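Local coordinates for ribosomal-protein-S5-alanine N-acetyltransferase (Vibrio fischeri, PDB 3IGR), which probably transfers the acetyl group of acetyl-CoA to the N-terminal alanine of ribosomal protein uS5, as a GNAT-family acetyltransferase of the RimJ subfamily, at residues F7-V12 / V72-E77; R13-S18 / Q53-L58; V21-Y26 / I81-Y86; L130-A135 / L174-N179. All blocks are in the same frame, centred on the assembly; numbering follows the deposited sequence. Where two conformers were deposited one is given.

Interaction 1 of 4, residues F7-V12 / V72-E77; sequences FEHYQV and VVDKNE
Two antiparallel strands of the GNAT sheet, 10-14 and 68-74, pair here just where each begins or ends in a turn. Gln11 and Val73 form the hydrogen-bonded pair: Gln11 N gives to Val73 O at 3.0 Å, and Val73 N gives to Gln11 O at 2.8 Å. Beyond the strand end, Lys75 N still reaches His9 O at 2.9 Å, the last rung of the ladder. His9 is third in the type II' turn from Phe7 to Tyr10, which Tyr10 N closes on Phe7 O. Asn76 ND2 lies over one face of the His9 ring, near its rim, with amide and ring planes only 10° apart; Tyr10 CE2 lies over the opposite face, also near the rim. At the ring edge the Asp74 carboxylate arrives, OD1 lying 3.1 Å from His9 CD2. A chi1 of -171° swings this carboxylate toward the turn; there OD1 also takes a weak bond from Asn76 N. Tyr10, Val12 and Val72 turn their apolar bulk to helix 112-126, Val12 CG2 meeting Val72 CG2 at 4.3 Å. Asp74 is on the same face near the strand end, where OD2 bonds to Tyr107. On the other face Lys75 CD lies 3.9 Å from Gln11 CB. The lysine ammonium pairs with Glu6. The Asp74 carboxylate, in place beside CD2, would probably polarise the imidazole, while the backbone bonds fix the register of the two strands.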
loop_
_atom_site.group_PDB
_atom_site.type_symbol
_atom_site.label_atom_id
_atom_site.label_comp_id
_atom_site.label_asym_id
_atom_site.label_seq_id
_atom_site.Cartn_x
_atom_site.Cartn_y
_atom_site.Cartn_z
ATOM N N PHE A 7 10.605 5.235 10.568
ATOM C CA PHE A 7 10.558 5.377 9.123
ATOM C C PHE A 7 10.724 6.859 8.849
ATOM O O PHE A 7 10.220 7.695 9.615
ATOM C CB PHE A 7 9.251 4.825 8.517
ATOM C CG PHE A 7 7.987 5.425 9.104
ATOM C CD1 PHE A 7 7.447 6.603 8.583
ATOM C CD2 PHE A 7 7.327 4.798 10.167
ATOM C CE1 PHE A 7 6.281 7.162 9.121
ATOM C CE2 PHE A 7 6.151 5.340 10.712
ATOM C CZ PHE A 7 5.628 6.530 10.190
ATOM N N GLU A 8 11.437 7.164 7.766
ATOM C CA GLU A 8 11.771 8.532 7.398
ATOM C C GLU A 8 12.322 9.290 8.605
ATOM O O GLU A 8 13.250 8.797 9.238
ATOM C CB GLU A 8 10.583 9.221 6.727
ATOM C CG GLU A 8 10.702 9.184 5.200
ATOM C CD GLU A 8 9.368 9.022 4.520
ATOM O OE1 GLU A 8 9.320 9.149 3.279
ATOM O OE2 GLU A 8 8.364 8.776 5.227
ATOM N N HIS A 9 11.765 10.459 8.930
ATOM C CA HIS A 9 12.173 11.186 10.145
ATOM C C HIS A 9 11.179 11.036 11.319
ATOM O O HIS A 9 11.089 11.898 12.202
ATOM C CB HIS A 9 12.506 12.657 9.839
ATOM C CG HIS A 9 11.389 13.421 9.191
ATOM N ND1 HIS A 9 11.225 13.486 7.822
ATOM C CD2 HIS A 9 10.401 14.179 9.725
ATOM C CE1 HIS A 9 10.173 14.238 7.543
ATOM N NE2 HIS A 9 9.659 14.674 8.680
ATOM N N TYR A 10 10.458 9.919 11.327
ATOM C CA TYR A 10 9.445 9.624 12.351
ATOM C C TYR A 10 9.777 8.389 13.189
ATOM O O TYR A 10 10.491 7.487 12.735
ATOM C CB TYR A 10 8.071 9.438 11.700
ATOM C CG TYR A 10 7.666 10.606 10.841
ATOM C CD1 TYR A 10 7.179 11.779 11.422
ATOM C CD2 TYR A 10 7.806 10.568 9.452
ATOM C CE1 TYR A 10 6.823 12.870 10.644
ATOM C CE2 TYR A 10 7.447 11.669 8.660
ATOM C CZ TYR A 10 6.952 12.812 9.272
ATOM O OH TYR A 10 6.582 13.915 8.532
ATOM N N GLN A 11 9.268 8.376 14.417
ATOM C CA GLN A 11 9.378 7.226 15.315
ATOM C C GLN A 11 8.014 6.949 15.949
ATOM O O GLN A 11 7.368 7.870 16.444
ATOM C CB GLN A 11 10.397 7.493 16.428
ATOM C CG GLN A 11 10.441 6.378 17.480
ATOM C CD GLN A 11 11.413 6.649 18.608
ATOM O OE1 GLN A 11 11.910 7.766 18.767
ATOM N NE2 GLN A 11 11.687 5.621 19.407
ATOM N N VAL A 12 7.583 5.689 15.900
ATOM C CA VAL A 12 6.358 5.240 16.556
ATOM C C VAL A 12 6.814 4.380 17.721
ATOM O O VAL A 12 7.563 3.410 17.542
ATOM C CB VAL A 12 5.449 4.404 15.617
ATOM C CG1 VAL A 12 4.092 4.105 16.283
ATOM C CG2 VAL A 12 5.240 5.128 14.295
ATOM N N VAL A 72 3.345 9.068 17.639
ATOM C CA VAL A 72 4.172 9.253 16.464
ATOM C C VAL A 72 4.986 10.536 16.698
ATOM O O VAL A 72 4.420 11.601 16.964
ATOM C CB VAL A 72 3.344 9.405 15.181
ATOM C CG1 VAL A 72 4.291 9.560 13.980
ATOM C CG2 VAL A 72 2.389 8.228 14.987
ATOM N N VAL A 73 6.306 10.420 16.620
ATOM C CA VAL A 73 7.186 11.544 16.908
ATOM C C VAL A 73 7.877 12.004 15.641
ATOM O O VAL A 73 8.425 11.185 14.901
ATOM C CB VAL A 73 8.259 11.174 17.961
ATOM C CG1 VAL A 73 9.289 12.337 18.148
ATOM C CG2 VAL A 73 7.596 10.821 19.277
ATOM N N ASP A 74 7.837 13.313 15.388
ATOM C CA ASP A 74 8.714 13.919 14.398
ATOM C C ASP A 74 10.061 14.142 15.088
ATOM O O ASP A 74 10.195 14.995 15.964
ATOM C CB ASP A 74 8.135 15.244 13.897
ATOM C CG ASP A 74 8.897 15.819 12.705
ATOM O OD1 ASP A 74 10.083 15.497 12.495
ATOM O OD2 ASP A 74 8.291 16.612 11.966
ATOM N N LYS A 75 11.048 13.344 14.710
ATOM C CA LYS A 75 12.374 13.425 15.317
ATOM C C LYS A 75 13.084 14.736 14.981
ATOM O O LYS A 75 13.870 15.231 15.777
ATOM C CB LYS A 75 13.226 12.225 14.901
ATOM C CG LYS A 75 12.796 10.914 15.562
ATOM C CD LYS A 75 13.104 9.703 14.672
ATOM C CE LYS A 75 14.585 9.401 14.546
ATOM N NZ LYS A 75 14.805 8.156 13.747
ATOM N N ASN A 76 12.801 15.285 13.805
ATOM C CA ASN A 76 13.377 16.561 13.384
ATOM C C ASN A 76 12.906 17.743 14.237
ATOM O O ASN A 76 13.670 18.669 14.512
ATOM C CB ASN A 76 13.074 16.817 11.908
ATOM C CG ASN A 76 13.945 15.992 10.978
ATOM O OD1 ASN A 76 14.744 15.163 11.412
ATOM N ND2 ASN A 76 13.801 16.231 9.684
ATOM N N GLU A 77 11.646 17.706 14.659
ATOM C CA GLU A 77 11.090 18.811 15.435
ATOM C C GLU A 77 10.862 18.461 16.900
ATOM O O GLU A 77 10.457 19.317 17.682
ATOM C CB GLU A 77 9.821 19.345 14.767
ATOM C CG GLU A 77 10.035 19.595 13.270
ATOM C CD GLU A 77 9.063 20.577 12.656
ATOM O OE1 GLU A 77 7.988 20.816 13.231
ATOM O OE2 GLU A 77 9.380 21.113 11.576
#

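Interaction 2 of 4, residues R13-S18 / Q53-L58; sequences RLIKSS and QRLLQL
Ile15 CD1 and Leu55 CD2 touch at 3.6 Å, the closest approach between segment 13-18, the end of strand 10-14 and the loop after it, and the helical segment 53-58. The two side chains meet at about a right angle, and the same Leu55 methyl also lies 3.8 Å from both CG1 and CG2 of Ile15, so it sits against the fork of the branched residue. With CG1 anti to the backbone N (chi1 -158°), the longer Ile15 arm ends against this methyl, and CG2 is set to meet Leu58 CD1 at 4.1 Å, one helical turn further on. The other Leu55 methyl, CD1, packs on the backbone, 3.7 Å from Lys16 O and also beside Ser17 O. At the exposed margin Leu56 CD1 lies 4.1 Å from Ser17 OG, where a small polar serine can face solvent. Further out, Asp19 holds the loop in shape: it bonds to Lys16 N and pairs with Arg13, whose NH1 also gives to Leu14 O at 3.1 Å. Ile15 is backed by Tyr69 and Val71 of strand 68-74 and by Ile23, and Leu55 is covered further by Ala20. Ile15 with Leu55 and Leu58 thus fills the seam where helix 48-63 packs beside the chain leaving strand 10-14, part of the alpha/beta layering of the GNAT fold.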
loop_
_atom_site.group_PDB
_atom_site.type_symbol
_atom_site.label_atom_id
_atom_site.label_comp_id
_atom_site.label_asym_id
_atom_site.label_seq_id
_atom_site.Cartn_x
_atom_site.Cartn_y
_atom_site.Cartn_z
ATOM N N ARG A 13 6.385 4.750 18.922
ATOM C CA ARG A 13 6.838 4.079 20.124
ATOM C C ARG A 13 5.758 4.204 21.161
ATOM O O ARG A 13 4.821 4.983 20.990
ATOM C CB ARG A 13 8.161 4.681 20.635
ATOM C CG ARG A 13 8.111 6.169 20.988
ATOM C CD ARG A 13 9.234 6.519 21.960
ATOM N NE ARG A 13 9.361 7.956 22.215
ATOM C CZ ARG A 13 8.587 8.654 23.046
ATOM N NH1 ARG A 13 7.594 8.068 23.719
ATOM N NH2 ARG A 13 8.804 9.952 23.203
ATOM N N LEU A 14 5.876 3.429 22.232
ATOM C CA LEU A 14 4.927 3.547 23.339
ATOM C C LEU A 14 5.150 4.871 24.058
ATOM O O LEU A 14 6.281 5.329 24.196
ATOM C CB LEU A 14 5.051 2.360 24.296
ATOM C CG LEU A 14 4.508 1.024 23.767
ATOM C CD1 LEU A 14 4.815 -0.125 24.740
ATOM C CD2 LEU A 14 3.000 1.094 23.500
ATOM N N ILE A 15 4.057 5.494 24.478
ATOM C CA ILE A 15 4.113 6.733 25.238
ATOM C C ILE A 15 4.729 6.475 26.618
ATOM O O ILE A 15 4.602 5.371 27.165
ATOM C CB ILE A 15 2.704 7.392 25.311
ATOM C CG1 ILE A 15 2.799 8.895 25.602
ATOM C CG2 ILE A 15 1.761 6.634 26.267
ATOM C CD1 ILE A 15 1.462 9.612 25.590
ATOM N N LYS A 16 5.422 7.481 27.160
ATOM C CA LYS A 16 6.114 7.364 28.440
ATOM C C LYS A 16 5.738 8.506 29.381
ATOM O O LYS A 16 5.221 9.536 28.948
ATOM C CB LYS A 16 7.637 7.358 28.239
ATOM C CG LYS A 16 8.196 6.122 27.548
ATOM C CD LYS A 16 9.703 5.993 27.734
ATOM C CE LYS A 16 10.460 6.724 26.634
ATOM N NZ LYS A 16 11.658 5.962 26.152
ATOM N N SER A 17 6.025 8.324 30.667
ATOM C CA SER A 17 5.825 9.374 31.662
ATOM C C SER A 17 6.418 10.719 31.225
ATOM O O SER A 17 5.764 11.752 31.366
ATOM C CB SER A 17 6.397 8.948 33.018
ATOM O OG SER A 17 5.667 7.856 33.558
ATOM N N SER A 18 7.634 10.696 30.668
ATOM C CA SER A 18 8.327 11.920 30.234
ATOM C C SER A 18 7.620 12.702 29.116
ATOM O O SER A 18 7.973 13.855 28.851
ATOM C CB SER A 18 9.771 11.600 29.821
ATOM O OG SER A 18 9.816 10.467 28.953
ATOM N N GLN A 53 -1.146 12.000 35.343
ATOM C CA GLN A 53 -2.035 11.008 35.950
ATOM C C GLN A 53 -2.424 9.923 34.957
ATOM O O GLN A 53 -2.286 8.733 35.237
ATOM C CB GLN A 53 -3.301 11.684 36.493
ATOM C CG GLN A 53 -3.059 12.666 37.633
ATOM C CD GLN A 53 -2.481 12.013 38.892
ATOM O OE1 GLN A 53 -1.728 12.645 39.636
ATOM N NE2 GLN A 53 -2.834 10.748 39.132
ATOM N N ARG A 54 -2.913 10.362 33.800
ATOM C CA ARG A 54 -3.304 9.496 32.702
ATOM C C ARG A 54 -2.160 8.539 32.343
ATOM O O ARG A 54 -2.381 7.353 32.129
ATOM C CB ARG A 54 -3.681 10.372 31.512
ATOM C CG ARG A 54 -4.631 9.766 30.535
ATOM C CD ARG A 54 -5.351 10.870 29.776
ATOM N NE ARG A 54 -6.298 10.309 28.825
ATOM C CZ ARG A 54 -7.604 10.179 29.039
ATOM N NH1 ARG A 54 -8.152 10.594 30.177
ATOM N NH2 ARG A 54 -8.368 9.643 28.101
ATOM N N LEU A 55 -0.934 9.065 32.321
ATOM C CA LEU A 55 0.245 8.267 31.988
ATOM C C LEU A 55 0.587 7.232 33.053
ATOM O O LEU A 55 1.002 6.119 32.722
ATOM C CB LEU A 55 1.444 9.161 31.674
ATOM C CG LEU A 55 1.274 9.924 30.358
ATOM C CD1 LEU A 55 2.143 11.168 30.334
ATOM C CD2 LEU A 55 1.576 9.027 29.178
ATOM N N LEU A 56 0.371 7.579 34.321
ATOM C CA LEU A 56 0.554 6.624 35.412
ATOM C C LEU A 56 -0.378 5.416 35.260
ATOM O O LEU A 56 0.026 4.277 35.511
ATOM C CB LEU A 56 0.407 7.311 36.776
ATOM C CG LEU A 56 1.635 8.030 37.370
ATOM C CD1 LEU A 56 2.646 8.542 36.319
ATOM C CD2 LEU A 56 1.189 9.162 38.265
ATOM N N GLN A 57 -1.603 5.659 34.794
ATOM C CA GLN A 57 -2.539 4.579 34.492
ATOM C C GLN A 57 -2.126 3.762 33.257
ATOM O O GLN A 57 -2.169 2.532 33.282
ATOM C CB GLN A 57 -3.966 5.122 34.336
ATOM C CG GLN A 57 -4.718 5.236 35.652
ATOM C CD GLN A 57 -6.001 6.030 35.532
ATOM O OE1 GLN A 57 -5.975 7.243 35.327
ATOM N NE2 GLN A 57 -7.138 5.353 35.682
ATOM N N LEU A 58 -1.724 4.454 32.192
ATOM C CA LEU A 58 -1.283 3.806 30.952
ATOM C C LEU A 58 -0.021 2.970 31.126
ATOM O O LEU A 58 0.032 1.828 30.675
ATOM C CB LEU A 58 -1.061 4.837 29.851
ATOM C CG LEU A 58 -2.290 5.455 29.208
ATOM C CD1 LEU A 58 -1.827 6.566 28.311
ATOM C CD2 LEU A 58 -3.113 4.434 28.427
#

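Interaction 3 of 4, residues V21-Y26 / I81-Y86; sequences VTIANY and IGTVSY
The Tyr26 ring comes in obliquely on the peptide that joins Ile81 to Gly82. Its CE1 lies 3.4 Å from Ile81 C and 3.5 Å from Gly82 N, while across the ring from it CE2 comes 4.0 Å from Thr83 CG2. A tyrosine suits this place because the ring is long enough to span from helix to sheet: a chi1 of 166° sends it out from the helix until its OH stands 3.7 Å from Gly82 CA. Ile81 and Gly82 together face Val72 and form a classic beta bulge. The axes of helix segment 21-26 and strand segment 81-86 make 101°, nearly perpendicular, as helix 20-29 lies packed over the central sheet of the GNAT fold. Ile23, on the same helix, adds an apolar touch, its CD1 3.8 Å from Thr83 CG2, and the two side chains cross at about a right angle. Threonine serves two partners here: its methyl faces Ile23 and Tyr26, while OG1 is hydrogen-bonded to Ser102 OG. Tyr26 OH bonds to the same serine oxygen, so both buried hydroxyls find a partner on strand 96-103. Trp51 of helix 48-63 and Val71 also pack on Ile23.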
loop_
_atom_site.group_PDB
_atom_site.type_symbol
_atom_site.label_atom_id
_atom_site.label_comp_id
_atom_site.label_asym_id
_atom_site.label_seq_id
_atom_site.Cartn_x
_atom_site.Cartn_y
_atom_site.Cartn_z
ATOM N N VAL A 21 4.172 16.682 28.794
ATOM C CA VAL A 21 4.044 18.016 28.206
ATOM C C VAL A 21 3.772 17.934 26.710
ATOM O O VAL A 21 2.874 18.594 26.194
ATOM C CB VAL A 21 5.304 18.887 28.482
ATOM C CG1 VAL A 21 5.245 20.201 27.712
ATOM C CG2 VAL A 21 5.441 19.155 29.969
ATOM N N THR A 22 4.546 17.110 26.020
ATOM C CA THR A 22 4.444 17.013 24.571
ATOM C C THR A 22 3.128 16.398 24.076
ATOM O O THR A 22 2.577 16.859 23.077
ATOM C CB THR A 22 5.669 16.310 23.950
ATOM O OG1 THR A 22 5.520 16.268 22.528
ATOM C CG2 THR A 22 5.822 14.899 24.473
ATOM N N ILE A 23 2.617 15.376 24.762
ATOM C CA ILE A 23 1.289 14.864 24.402
ATOM C C ILE A 23 0.186 15.907 24.660
ATOM O O ILE A 23 -0.744 16.042 23.860
ATOM C CB ILE A 23 0.953 13.467 25.037
ATOM C CG1 ILE A 23 -0.267 12.831 24.352
ATOM C CG2 ILE A 23 0.726 13.577 26.547
ATOM C CD1 ILE A 23 -0.046 12.468 22.907
ATOM N N ALA A 24 0.303 16.637 25.766
ATOM C CA ALA A 24 -0.636 17.714 26.090
ATOM C C ALA A 24 -0.637 18.763 24.979
ATOM O O ALA A 24 -1.703 19.129 24.476
ATOM C CB ALA A 24 -0.270 18.366 27.437
ATOM N N ASN A 25 0.563 19.235 24.608
ATOM C CA ASN A 25 0.724 20.217 23.533
ATOM C C ASN A 25 0.080 19.748 22.242
ATOM O O ASN A 25 -0.547 20.532 21.541
ATOM C CB ASN A 25 2.199 20.544 23.288
ATOM C CG ASN A 25 2.825 21.307 24.426
ATOM O OD1 ASN A 25 2.130 21.837 25.295
ATOM N ND2 ASN A 25 4.148 21.377 24.430
ATOM N N TYR A 26 0.236 18.464 21.940
ATOM C CA TYR A 26 -0.320 17.891 20.724
ATOM C C TYR A 26 -1.849 18.005 20.680
ATOM O O TYR A 26 -2.407 18.363 19.645
ATOM C CB TYR A 26 0.120 16.431 20.548
ATOM C CG TYR A 26 -0.680 15.682 19.507
ATOM C CD1 TYR A 26 -0.397 15.820 18.150
ATOM C CD2 TYR A 26 -1.731 14.834 19.879
ATOM C CE1 TYR A 26 -1.143 15.161 17.199
ATOM C CE2 TYR A 26 -2.471 14.156 18.930
ATOM C CZ TYR A 26 -2.172 14.320 17.594
ATOM O OH TYR A 26 -2.908 13.643 16.651
ATOM N N ILE A 81 3.193 14.125 16.840
ATOM C CA ILE A 81 2.356 14.552 15.715
ATOM C C ILE A 81 1.256 13.548 15.389
ATOM O O ILE A 81 0.574 13.667 14.373
ATOM C CB ILE A 81 3.200 14.814 14.445
ATOM C CG1 ILE A 81 3.892 13.515 14.004
ATOM C CG2 ILE A 81 4.200 15.946 14.726
ATOM C CD1 ILE A 81 3.789 13.192 12.535
ATOM N N GLY A 82 1.070 12.564 16.266
ATOM C CA GLY A 82 0.052 11.534 16.039
ATOM C C GLY A 82 0.007 10.536 17.171
ATOM O O GLY A 82 0.916 10.493 18.005
ATOM N N THR A 83 -1.068 9.742 17.197
ATOM C CA THR A 83 -1.270 8.731 18.215
ATOM C C THR A 83 -1.924 7.517 17.560
ATOM O O THR A 83 -2.647 7.650 16.568
ATOM C CB THR A 83 -2.219 9.220 19.363
ATOM O OG1 THR A 83 -3.492 9.536 18.807
ATOM C CG2 THR A 83 -1.664 10.450 20.106
ATOM N N VAL A 84 -1.651 6.341 18.099
ATOM C CA VAL A 84 -2.366 5.123 17.693
ATOM C C VAL A 84 -2.596 4.400 18.993
ATOM O O VAL A 84 -1.637 4.016 19.664
ATOM C CB VAL A 84 -1.566 4.226 16.689
ATOM C CG1 VAL A 84 -2.407 3.042 16.231
ATOM C CG2 VAL A 84 -1.134 5.029 15.441
ATOM N N SER A 85 -3.861 4.252 19.375
ATOM C CA SER A 85 -4.190 3.726 20.700
ATOM C C SER A 85 -4.943 2.415 20.579
ATOM O O SER A 85 -5.995 2.368 19.953
ATOM C CB SER A 85 -5.038 4.732 21.467
ATOM O OG SER A 85 -5.511 4.151 22.675
ATOM N N TYR A 86 -4.401 1.355 21.177
ATOM C CA TYR A 86 -5.083 0.052 21.240
ATOM C C TYR A 86 -5.645 -0.085 22.649
ATOM O O TYR A 86 -4.894 -0.080 23.632
ATOM C CB TYR A 86 -4.134 -1.099 20.896
ATOM C CG TYR A 86 -3.611 -0.979 19.491
ATOM C CD1 TYR A 86 -4.313 -1.526 18.422
ATOM C CD2 TYR A 86 -2.442 -0.252 19.217
ATOM C CE1 TYR A 86 -3.843 -1.398 17.120
ATOM C CE2 TYR A 86 -1.968 -0.114 17.912
ATOM C CZ TYR A 86 -2.684 -0.690 16.874
ATOM O OH TYR A 86 -2.264 -0.545 15.590
#

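Interaction 4 of 4, residues L130-A135 / L174-N179; sequences LHRIMA and LTSKIN
A chi1 of 174° carries the Asn179 amide onward, past His131, to Leu130, which lets ND2 give a nearly straight bond to Leu130 O at 3.0 Å, the acceptor lying in the amide plane. Thr175 instead has a chi1 of 77°, with OG1 between its backbone N and carbonyl carbon; from there the hydroxyl donates to Ala135 O at 3.0 Å, well above the carbonyl plane. Thr175 N reaches that oxygen too, at 2.8 Å and almost in line with the carbonyl, so two donors from one residue grip it. Between these ends the antiparallel strands are laced by Ile133 and Lys177, each N bonded to the other's O at 2.9 Å. On the face of Arg132 and Ser176, the extended arginine, in one of its two conformers, lays its guanidinium over Ser176 CB, 3.6 Å from Arg132 NH1; a small serine allows that close cover. In that conformer Arg132 also forms a salt bridge to Glu156, to which Ser176 is hydrogen-bonded. The opposite face carries Ile133 and Ala135, apolar and buried, and the aliphatic length of Lys177. Phe125 of helix 112-126 packs on Ile133, Lys177 and Asn179, Leu148 of helix 142-150 on Ala135 and Thr175, and strand 96-103 runs parallel on the other side of strand 132-137.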
loop_
_atom_site.group_PDB
_atom_site.type_symbol
_atom_site.label_atom_id
_atom_site.label_comp_id
_atom_site.label_asym_id
_atom_site.label_seq_id
_atom_site.Cartn_x
_atom_site.Cartn_y
_atom_site.Cartn_z
ATOM N N LEU A 130 -2.947 -10.880 19.067
ATOM C CA LEU A 130 -4.367 -10.561 18.968
ATOM C C LEU A 130 -4.933 -11.300 17.776
ATOM O O LEU A 130 -4.233 -11.519 16.787
ATOM C CB LEU A 130 -4.613 -9.056 18.841
ATOM C CG LEU A 130 -4.486 -8.228 20.122
ATOM C CD1 LEU A 130 -5.005 -6.818 19.830
ATOM C CD2 LEU A 130 -5.292 -8.843 21.248
ATOM N N HIS A 131 -6.194 -11.700 17.877
ATOM C CA HIS A 131 -6.901 -12.336 16.768
ATOM C C HIS A 131 -7.606 -11.310 15.871
ATOM O O HIS A 131 -7.743 -11.533 14.670
ATOM C CB HIS A 131 -7.940 -13.328 17.308
ATOM C CG HIS A 131 -8.810 -13.946 16.257
ATOM N ND1 HIS A 131 -8.313 -14.762 15.266
ATOM C CD2 HIS A 131 -10.145 -13.873 16.047
ATOM C CE1 HIS A 131 -9.303 -15.168 14.490
ATOM N NE2 HIS A 131 -10.424 -14.638 14.943
ATOM N N ARG A 132 -8.036 -10.198 16.472
ATOM C CA ARG A 132 -8.970 -9.247 15.832
ATOM C C ARG A 132 -8.671 -7.830 16.302
ATOM O O ARG A 132 -8.484 -7.610 17.507
ATOM C CB ARG A 132 -10.420 -9.616 16.200
ATOM C CG ARG A 132 -11.508 -8.574 15.857
ATOM C CD ARG A 132 -12.822 -8.896 16.603
ATOM N NE ARG A 132 -13.872 -7.903 16.374
ATOM C CZ ARG A 132 -14.649 -7.870 15.291
ATOM N NH1 ARG A 132 -14.495 -8.774 14.325
ATOM N NH2 ARG A 132 -15.578 -6.927 15.163
ATOM N N ILE A 133 -8.624 -6.878 15.370
ATOM C CA ILE A 133 -8.514 -5.456 15.709
ATOM C C ILE A 133 -9.734 -4.800 15.080
ATOM O O ILE A 133 -9.992 -4.996 13.865
ATOM C CB ILE A 133 -7.211 -4.754 15.164
ATOM C CG1 ILE A 133 -5.919 -5.416 15.658
ATOM C CG2 ILE A 133 -7.172 -3.282 15.535
ATOM C CD1 ILE A 133 -5.615 -5.192 17.099
HETATM N N MSE A 134 -10.482 -4.065 15.875
HETATM C CA MSE A 134 -11.677 -3.367 15.485
HETATM C C MSE A 134 -11.418 -1.867 15.312
HETATM O O MSE A 134 -10.725 -1.282 16.061
HETATM C CB MSE A 134 -12.765 -3.554 16.542
HETATM C CG MSE A 134 -13.475 -4.897 16.546
HETATM SE SE MSE A 134 -14.590 -5.368 18.123
HETATM C CE MSE A 134 -13.578 -4.599 19.508
ATOM N N ALA A 135 -12.018 -1.278 14.307
ATOM C CA ALA A 135 -11.974 0.161 14.065
ATOM C C ALA A 135 -13.349 0.580 13.582
ATOM O O ALA A 135 -14.031 -0.203 12.902
ATOM C CB ALA A 135 -10.922 0.518 13.013
ATOM N N LEU A 174 -18.554 -0.077 10.991
ATOM C CA LEU A 174 -17.768 -1.007 11.803
ATOM C C LEU A 174 -16.867 -1.811 10.878
ATOM O O LEU A 174 -17.322 -2.356 9.868
ATOM C CB LEU A 174 -18.671 -1.950 12.619
ATOM C CG LEU A 174 -19.849 -1.298 13.370
ATOM C CD1 LEU A 174 -20.838 -2.332 13.859
ATOM C CD2 LEU A 174 -19.340 -0.445 14.509
ATOM N N THR A 175 -15.592 -1.876 11.220
ATOM C CA THR A 175 -14.630 -2.618 10.410
ATOM C C THR A 175 -13.708 -3.437 11.292
ATOM O O THR A 175 -13.570 -3.165 12.503
ATOM C CB THR A 175 -13.768 -1.683 9.496
ATOM O OG1 THR A 175 -12.753 -1.025 10.277
ATOM C CG2 THR A 175 -14.617 -0.644 8.796
ATOM N N SER A 176 -13.071 -4.447 10.704
ATOM C CA SER A 176 -12.098 -5.207 11.467
ATOM C C SER A 176 -11.016 -5.796 10.580
ATOM O O SER A 176 -11.175 -5.906 9.367
ATOM C CB SER A 176 -12.783 -6.319 12.262
ATOM O OG SER A 176 -13.126 -7.361 11.376
ATOM N N LYS A 177 -9.896 -6.140 11.198
ATOM C CA LYS A 177 -8.890 -6.952 10.557
ATOM C C LYS A 177 -8.630 -8.161 11.462
ATOM O O LYS A 177 -8.477 -8.004 12.675
ATOM C CB LYS A 177 -7.608 -6.143 10.364
ATOM C CG LYS A 177 -6.611 -6.816 9.426
ATOM C CD LYS A 177 -5.395 -5.927 9.182
ATOM C CE LYS A 177 -4.473 -6.593 8.165
ATOM N NZ LYS A 177 -3.453 -5.650 7.638
ATOM N N ILE A 178 -8.594 -9.347 10.845
ATOM C CA ILE A 178 -8.491 -10.635 11.549
ATOM C C ILE A 178 -7.135 -11.242 11.218
ATOM O O ILE A 178 -6.725 -11.299 10.056
ATOM C CB ILE A 178 -9.658 -11.598 11.120
ATOM C CG1 ILE A 178 -11.007 -11.079 11.682
ATOM C CG2 ILE A 178 -9.413 -13.037 11.578
ATOM C CD1 ILE A 178 -12.262 -11.655 10.972
ATOM N N ASN A 179 -6.445 -11.688 12.258
ATOM C CA ASN A 179 -5.142 -12.296 12.124
ATOM C C ASN A 179 -5.305 -13.790 11.860
ATOM O O ASN A 179 -5.599 -14.539 12.792
ATOM C CB ASN A 179 -4.389 -12.048 13.430
ATOM C CG ASN A 179 -3.033 -12.757 13.504
ATOM O OD1 ASN A 179 -2.505 -13.251 12.503
ATOM N ND2 ASN A 179 -2.462 -12.786 14.712
#

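How the interactions relate
All four contacts reach one mixed sheet. Interactions 1 and 2 share strand 10-14, with centres about 18 Å apart. Interaction 3 joins both: Val72 and the bulge exchange probable hydrogen bonds, Val72 O to Ile81 N at 2.8 Å and Gly82 O to Val72 N at 2.8 Å, while Ile15 CD1 lies 3.9 Å from Ile23 CG1. Interaction 4, its centre about 26 Å from that of interaction 1, is touched only by interaction 3, where Tyr86 CD1 meets Ile133 CD1 at 4.1 Å. Helix 112-126 packs against interactions 1, 3 and 4. A bound sodium ion lies about 11 Å from the Val12 side chain, and one lies about 9 Å from that of Lys177.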